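Long-range contacts in cytoplasmic protein (Cryptococcus neoformans var. grubii serotype A, PDB 7LPO), which probably hydrolyses the beta-glucosidic bond of steryl glucosides, as expected of a sterylglucosidase of glycoside hydrolase family 5: residues S24-Q29 against L512-T517; P18-S23 against K444-S449. All coordinates share one frame; numbering follows the deposited sequence.

Contact 1: residues S24-Q29 against L512-T517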
loop_
_atom_site.group_PDB
_atom_site.type_symbol
_atom_site.label_atom_id
_atom_site.label_comp_id
_atom_site.label_asym_id
_atom_site.label_seq_id
_atom_site.Cartn_x
_atom_site.Cartn_y
_atom_site.Cartn_z
ATOM N N SER A 24 -15.340 -11.407 -11.763
ATOM C CA SER A 24 -16.744 -11.666 -11.500
ATOM C C SER A 24 -16.962 -12.875 -10.599
ATOM O O SER A 24 -18.112 -13.173 -10.256
ATOM C CB SER A 24 -17.470 -11.913 -12.830
ATOM O OG SER A 24 -16.676 -12.759 -13.656
ATOM N N THR A 25 -15.902 -13.586 -10.251
ATOM C CA THR A 25 -15.962 -14.787 -9.451
ATOM C C THR A 25 -14.828 -14.704 -8.434
ATOM O O THR A 25 -14.131 -13.678 -8.329
ATOM C CB THR A 25 -15.832 -16.032 -10.340
ATOM O OG1 THR A 25 -14.474 -16.132 -10.792
ATOM C CG2 THR A 25 -16.759 -15.958 -11.532
ATOM N N LEU A 26 -14.594 -15.806 -7.726
ATOM C CA LEU A 26 -13.557 -15.827 -6.702
ATOM C C LEU A 26 -12.149 -15.727 -7.271
ATOM O O LEU A 26 -11.198 -15.577 -6.495
ATOM C CB LEU A 26 -13.673 -17.096 -5.864
ATOM C CG LEU A 26 -14.805 -17.019 -4.844
ATOM C CD1 LEU A 26 -15.095 -18.403 -4.269
ATOM C CD2 LEU A 26 -14.448 -16.020 -3.751
ATOM N N HIS A 27 -11.989 -15.829 -8.587
ATOM C CA HIS A 27 -10.684 -15.739 -9.218
ATOM C C HIS A 27 -10.794 -14.939 -10.500
ATOM O O HIS A 27 -11.808 -14.998 -11.201
ATOM C CB HIS A 27 -10.105 -17.112 -9.556
ATOM C CG HIS A 27 -10.102 -18.061 -8.405
ATOM N ND1 HIS A 27 -9.015 -18.213 -7.570
ATOM C CD2 HIS A 27 -11.054 -18.908 -7.944
ATOM C CE1 HIS A 27 -9.299 -19.113 -6.645
ATOM N NE2 HIS A 27 -10.531 -19.546 -6.848
ATOM N N PHE A 28 -9.734 -14.191 -10.794
ATOM C CA PHE A 28 -9.580 -13.589 -12.104
ATOM C C PHE A 28 -9.616 -14.688 -13.153
ATOM O O PHE A 28 -9.086 -15.787 -12.946
ATOM C CB PHE A 28 -8.250 -12.843 -12.201
ATOM C CG PHE A 28 -8.131 -11.648 -11.300
ATOM C CD1 PHE A 28 -9.033 -10.608 -11.371
ATOM C CD2 PHE A 28 -7.073 -11.550 -10.410
ATOM C CE1 PHE A 28 -8.898 -9.493 -10.559
ATOM C CE2 PHE A 28 -6.931 -10.442 -9.587
ATOM C CZ PHE A 28 -7.845 -9.408 -9.665
ATOM N N GLN A 29 -10.210 -14.383 -14.301
ATOM C CA GLN A 29 -10.268 -15.343 -15.395
ATOM C C GLN A 29 -10.014 -14.661 -16.729
ATOM O O GLN A 29 -10.469 -13.534 -16.952
ATOM C CB GLN A 29 -11.632 -16.029 -15.486
ATOM C CG GLN A 29 -12.083 -16.777 -14.275
ATOM C CD GLN A 29 -13.564 -17.069 -14.342
ATOM O OE1 GLN A 29 -14.394 -16.159 -14.249
ATOM N NE2 GLN A 29 -13.905 -18.327 -14.551
ATOM N N LEU A 512 -18.268 -8.679 0.352
ATOM C CA LEU A 512 -18.396 -8.096 -0.979
ATOM C C LEU A 512 -19.075 -9.043 -1.960
ATOM O O LEU A 512 -19.855 -8.597 -2.806
ATOM C CB LEU A 512 -17.021 -7.691 -1.508
ATOM C CG LEU A 512 -16.390 -6.486 -0.805
ATOM C CD1 LEU A 512 -14.967 -6.212 -1.311
ATOM C CD2 LEU A 512 -17.261 -5.242 -0.990
ATOM N N GLY A 513 -18.817 -10.342 -1.854
ATOM C CA GLY A 513 -19.405 -11.318 -2.740
ATOM C C GLY A 513 -18.342 -12.229 -3.317
ATOM O O GLY A 513 -17.240 -12.362 -2.773
ATOM N N ASN A 514 -18.683 -12.871 -4.435
ATOM C CA ASN A 514 -17.769 -13.806 -5.086
ATOM C C ASN A 514 -16.876 -13.021 -6.039
ATOM O O ASN A 514 -17.124 -12.895 -7.240
ATOM C CB ASN A 514 -18.545 -14.912 -5.777
ATOM C CG ASN A 514 -18.929 -16.017 -4.817
ATOM O OD1 ASN A 514 -18.201 -17.000 -4.652
ATOM N ND2 ASN A 514 -20.072 -15.852 -4.161
ATOM N N TYR A 515 -15.820 -12.471 -5.467
ATOM C CA TYR A 515 -14.867 -11.616 -6.149
ATOM C C TYR A 515 -13.467 -12.074 -5.789
ATOM O O TYR A 515 -13.263 -12.728 -4.761
ATOM C CB TYR A 515 -15.042 -10.150 -5.737
ATOM C CG TYR A 515 -16.264 -9.487 -6.305
ATOM C CD1 TYR A 515 -16.340 -9.182 -7.658
ATOM C CD2 TYR A 515 -17.336 -9.146 -5.492
ATOM C CE1 TYR A 515 -17.448 -8.557 -8.185
ATOM C CE2 TYR A 515 -18.460 -8.530 -6.013
ATOM C CZ TYR A 515 -18.503 -8.238 -7.362
ATOM O OH TYR A 515 -19.603 -7.621 -7.895
ATOM N N PRO A 516 -12.478 -11.727 -6.599
ATOM C CA PRO A 516 -11.093 -12.060 -6.247
ATOM C C PRO A 516 -10.594 -11.211 -5.090
ATOM O O PRO A 516 -11.176 -10.186 -4.730
ATOM C CB PRO A 516 -10.304 -11.766 -7.528
ATOM C CG PRO A 516 -11.347 -11.587 -8.614
ATOM C CD PRO A 516 -12.586 -11.094 -7.920
ATOM N N THR A 517 -9.495 -11.669 -4.498
ATOM C CA THR A 517 -8.755 -10.918 -3.498
ATOM C C THR A 517 -7.318 -10.746 -3.976
ATOM O O THR A 517 -6.717 -11.686 -4.510
ATOM C CB THR A 517 -8.758 -11.619 -2.140
ATOM O OG1 THR A 517 -10.103 -11.874 -1.720
ATOM C CG2 THR A 517 -8.048 -10.748 -1.102
HETATM O O HOH W 1 -16.974 -17.750 -7.600
HETATM O O HOH W 2 -8.450 -14.238 -5.745
#

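Contact 2: residues P18-S23 against K444-S449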
loop_
_atom_site.group_PDB
_atom_site.type_symbol
_atom_site.label_atom_id
_atom_site.label_comp_id
_atom_site.label_asym_id
_atom_site.label_seq_id
_atom_site.Cartn_x
_atom_site.Cartn_y
_atom_site.Cartn_z
ATOM N N PRO A 18 -9.949 -9.868 -26.386
ATOM C CA PRO A 18 -9.401 -11.171 -25.978
ATOM C C PRO A 18 -8.469 -11.090 -24.784
ATOM O O PRO A 18 -8.200 -12.126 -24.167
ATOM C CB PRO A 18 -8.666 -11.666 -27.233
ATOM C CG PRO A 18 -8.720 -10.511 -28.248
ATOM C CD PRO A 18 -9.247 -9.296 -27.548
ATOM N N HIS A 19 -7.986 -9.903 -24.428
ATOM C CA HIS A 19 -7.147 -9.710 -23.254
ATOM C C HIS A 19 -7.939 -9.353 -22.002
ATOM O O HIS A 19 -7.331 -9.082 -20.962
ATOM C CB HIS A 19 -6.120 -8.604 -23.519
ATOM C CG HIS A 19 -5.383 -8.759 -24.810
ATOM N ND1 HIS A 19 -4.526 -9.810 -25.053
ATOM C CD2 HIS A 19 -5.372 -7.996 -25.930
ATOM C CE1 HIS A 19 -4.018 -9.690 -26.267
ATOM N NE2 HIS A 19 -4.515 -8.595 -26.820
ATOM N N TYR A 20 -9.267 -9.338 -22.077
ATOM C CA TYR A 20 -10.101 -8.971 -20.940
ATOM C C TYR A 20 -9.904 -9.956 -19.795
ATOM O O TYR A 20 -9.915 -11.172 -19.997
ATOM C CB TYR A 20 -11.565 -8.951 -21.390
ATOM C CG TYR A 20 -12.577 -8.329 -20.459
ATOM C CD1 TYR A 20 -12.817 -6.970 -20.481
ATOM C CD2 TYR A 20 -13.340 -9.111 -19.610
ATOM C CE1 TYR A 20 -13.765 -6.392 -19.657
ATOM C CE2 TYR A 20 -14.289 -8.547 -18.777
ATOM C CZ TYR A 20 -14.498 -7.184 -18.811
ATOM O OH TYR A 20 -15.434 -6.601 -17.993
ATOM N N ILE A 21 -9.736 -9.428 -18.589
ATOM C CA ILE A 21 -9.676 -10.241 -17.381
ATOM C C ILE A 21 -11.003 -10.104 -16.654
ATOM O O ILE A 21 -11.376 -9.008 -16.226
ATOM C CB ILE A 21 -8.514 -9.827 -16.467
ATOM C CG1 ILE A 21 -7.178 -10.224 -17.088
ATOM C CG2 ILE A 21 -8.688 -10.473 -15.106
ATOM C CD1 ILE A 21 -5.969 -9.574 -16.424
ATOM N N HIS A 22 -11.723 -11.211 -16.522
ATOM C CA HIS A 22 -12.948 -11.211 -15.736
ATOM C C HIS A 22 -12.625 -11.149 -14.247
ATOM O O HIS A 22 -11.638 -11.726 -13.782
ATOM C CB HIS A 22 -13.772 -12.451 -16.071
ATOM C CG HIS A 22 -14.262 -12.464 -17.486
ATOM N ND1 HIS A 22 -15.387 -11.779 -17.891
ATOM C CD2 HIS A 22 -13.751 -13.037 -18.603
ATOM C CE1 HIS A 22 -15.565 -11.953 -19.188
ATOM N NE2 HIS A 22 -14.581 -12.705 -19.645
ATOM N N SER A 23 -13.454 -10.415 -13.508
ATOM C CA SER A 23 -13.294 -10.184 -12.080
ATOM C C SER A 23 -14.688 -10.280 -11.470
ATOM O O SER A 23 -15.174 -9.374 -10.789
ATOM C CB SER A 23 -12.631 -8.834 -11.812
ATOM O OG SER A 23 -12.133 -8.780 -10.490
ATOM N N LYS A 444 -21.120 -3.791 -9.985
ATOM C CA LYS A 444 -21.498 -4.234 -11.325
ATOM C C LYS A 444 -20.653 -5.418 -11.786
ATOM O O LYS A 444 -20.251 -5.494 -12.946
ATOM C CB LYS A 444 -21.402 -3.082 -12.325
ATOM C CG LYS A 444 -22.430 -1.974 -12.126
ATOM C CD LYS A 444 -22.417 -0.981 -13.308
ATOM C CE LYS A 444 -23.462 0.118 -13.132
ATOM N NZ LYS A 444 -23.332 1.208 -14.145
ATOM N N GLY A 445 -20.377 -6.340 -10.867
ATOM C CA GLY A 445 -19.687 -7.567 -11.212
ATOM C C GLY A 445 -18.268 -7.394 -11.693
ATOM O O GLY A 445 -17.754 -8.251 -12.416
ATOM N N ARG A 446 -17.604 -6.317 -11.299
ATOM C CA ARG A 446 -16.249 -6.079 -11.787
ATOM C C ARG A 446 -15.453 -5.396 -10.673
ATOM O O ARG A 446 -15.193 -4.188 -10.703
ATOM C CB ARG A 446 -16.257 -5.243 -13.065
ATOM C CG ARG A 446 -14.929 -5.225 -13.776
ATOM C CD ARG A 446 -15.095 -5.276 -15.294
ATOM N NE ARG A 446 -13.784 -5.214 -15.934
ATOM C CZ ARG A 446 -12.962 -6.253 -16.028
ATOM N NH1 ARG A 446 -13.345 -7.431 -15.549
ATOM N NH2 ARG A 446 -11.775 -6.117 -16.602
ATOM N N ALA A 447 -15.029 -6.201 -9.700
ATOM C CA ALA A 447 -14.374 -5.680 -8.513
ATOM C C ALA A 447 -13.435 -6.732 -7.941
ATOM O O ALA A 447 -13.484 -7.904 -8.306
ATOM C CB ALA A 447 -15.406 -5.246 -7.465
ATOM N N CYS A 448 -12.582 -6.288 -7.021
ATOM C CA CYS A 448 -11.580 -7.132 -6.384
ATOM C C CYS A 448 -11.219 -6.469 -5.066
ATOM O O CYS A 448 -10.988 -5.262 -5.024
ATOM C CB CYS A 448 -10.336 -7.291 -7.278
ATOM S SG CYS A 448 -8.922 -8.169 -6.525
ATOM N N SER A 449 -11.192 -7.247 -3.998
ATOM C CA SER A 449 -10.796 -6.744 -2.692
ATOM C C SER A 449 -9.278 -6.623 -2.659
ATOM O O SER A 449 -8.571 -7.528 -3.112
ATOM C CB SER A 449 -11.294 -7.696 -1.601
ATOM O OG SER A 449 -11.021 -7.175 -0.316
HETATM O O HOH W 3 -15.907 -8.697 -14.327
#

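Contact 1: residues S24-Q29 against L512-T517
The backbones come closest at Leu26 and Tyr515, whose CA atoms lie 4.4 Å apart, yet no direct hydrogen bond joins the two segments. The setting is a (beta/alpha)8 barrel, consistent with family 5: residues 512-517 lead from helix 490-512 into strand 518-522, and residues 24-29 run past that entrance. Asn514 centres an inverse gamma turn, closed by a weak bond from Tyr515 N to Gly513 O. Beyond it, Thr25 O lies 3.0 Å from Pro516 CD, beside a proline nitrogen that has no hydrogen to offer. Two waters supply the missing polar links. One accepts from Leu26 N and donates to Asn514 OD1; the other donates to Leu26 O and accepts from Thr517 N.

The Leu26 side chain leaves the backbone away from the partner, but with CG anti to the carbonyl carbon (chi1 -77°) it brings its branched end back to the carbonyl oxygen of the Asn514 side chain, where CG and CD1 each approach OD1 to 3.4 Å, while CD2 rests against Tyr515 O. Pro516 supplies the main apolar contact, setting the CB-CG edge of its ring on one face of Phe28. The CH-pi geometry is nearly axial: Pro516 CB is 4.0 Å from the Phe28 ring centroid and 8° off the normal, with Pro516 CG displaced toward Phe28 CD1 at 3.7 Å.

Contact 2: residues P18-S23 against K444-S449
Tyr20 and Arg446 reach each other from opposite directions, the tyrosine with CG anti to its N (chi1 -168°) and the arginine with a chain bent at chi2 (141°). These torsions lay the guanidinium flat on the phenol ring, with centres 4.0 Å apart and planes 20° from parallel. Tyr20 CZ sits over the middle of the guanidinium, whereas Arg446 NH2 is offset toward the rim of the ring. Although Tyr20 OH lies close above Arg446 NE, the angle is too poor for a bond; Glu422 receives both, through OE1 for the hydroxyl and its backbone O for NE.

The guanidinium also grips end-on a single acceptor close to its plane. Arg446 NH1 donates to Ile21 O at 2.6 Å, the straighter of the two bonds, and Arg446 NH2 reaches the same oxygen at 2.9 Å. Together, the stack and the paired bonds limit rotation of the group. In the family 5 barrel this joins the N-terminal loop to the start of strand 447-449, whose neighbour is the parallel strand 424-427. A water at the edge of the guanidinium accepts from Arg446 NH1 and Ser23 N and donates to Gly445 O.

Ser23 engages the strand with both oxygens. Ala447 N makes a weak bond to Ser23 O at 3.4 Å, and Ser23 OG donates to Ala447 O at 2.7 Å, approaching from above the carbonyl plane and not along a lone pair.

How the contacts relate
From the N terminus, residues 18-23 run directly into 24-29, and their later partners follow in the same order. Contact 2 closes a loop of 420 intervening residues at 444-449; contact 1 closes one of 482 at 512-517. The loops therefore cross rather than nest. Their centres are 8 Å apart, and the halves are joined on both sides: Gln29 O probably accepts from His22 N, and Pro516 O probably accepts from Ser449 N. Phe28 also packs against Ser23, with CE1 3.3 Å from OG. One N-terminal segment thus lies across the starts of barrel strands 447-449 and 518-522, while strand 28-29 pairs antiparallel with strand 35-43.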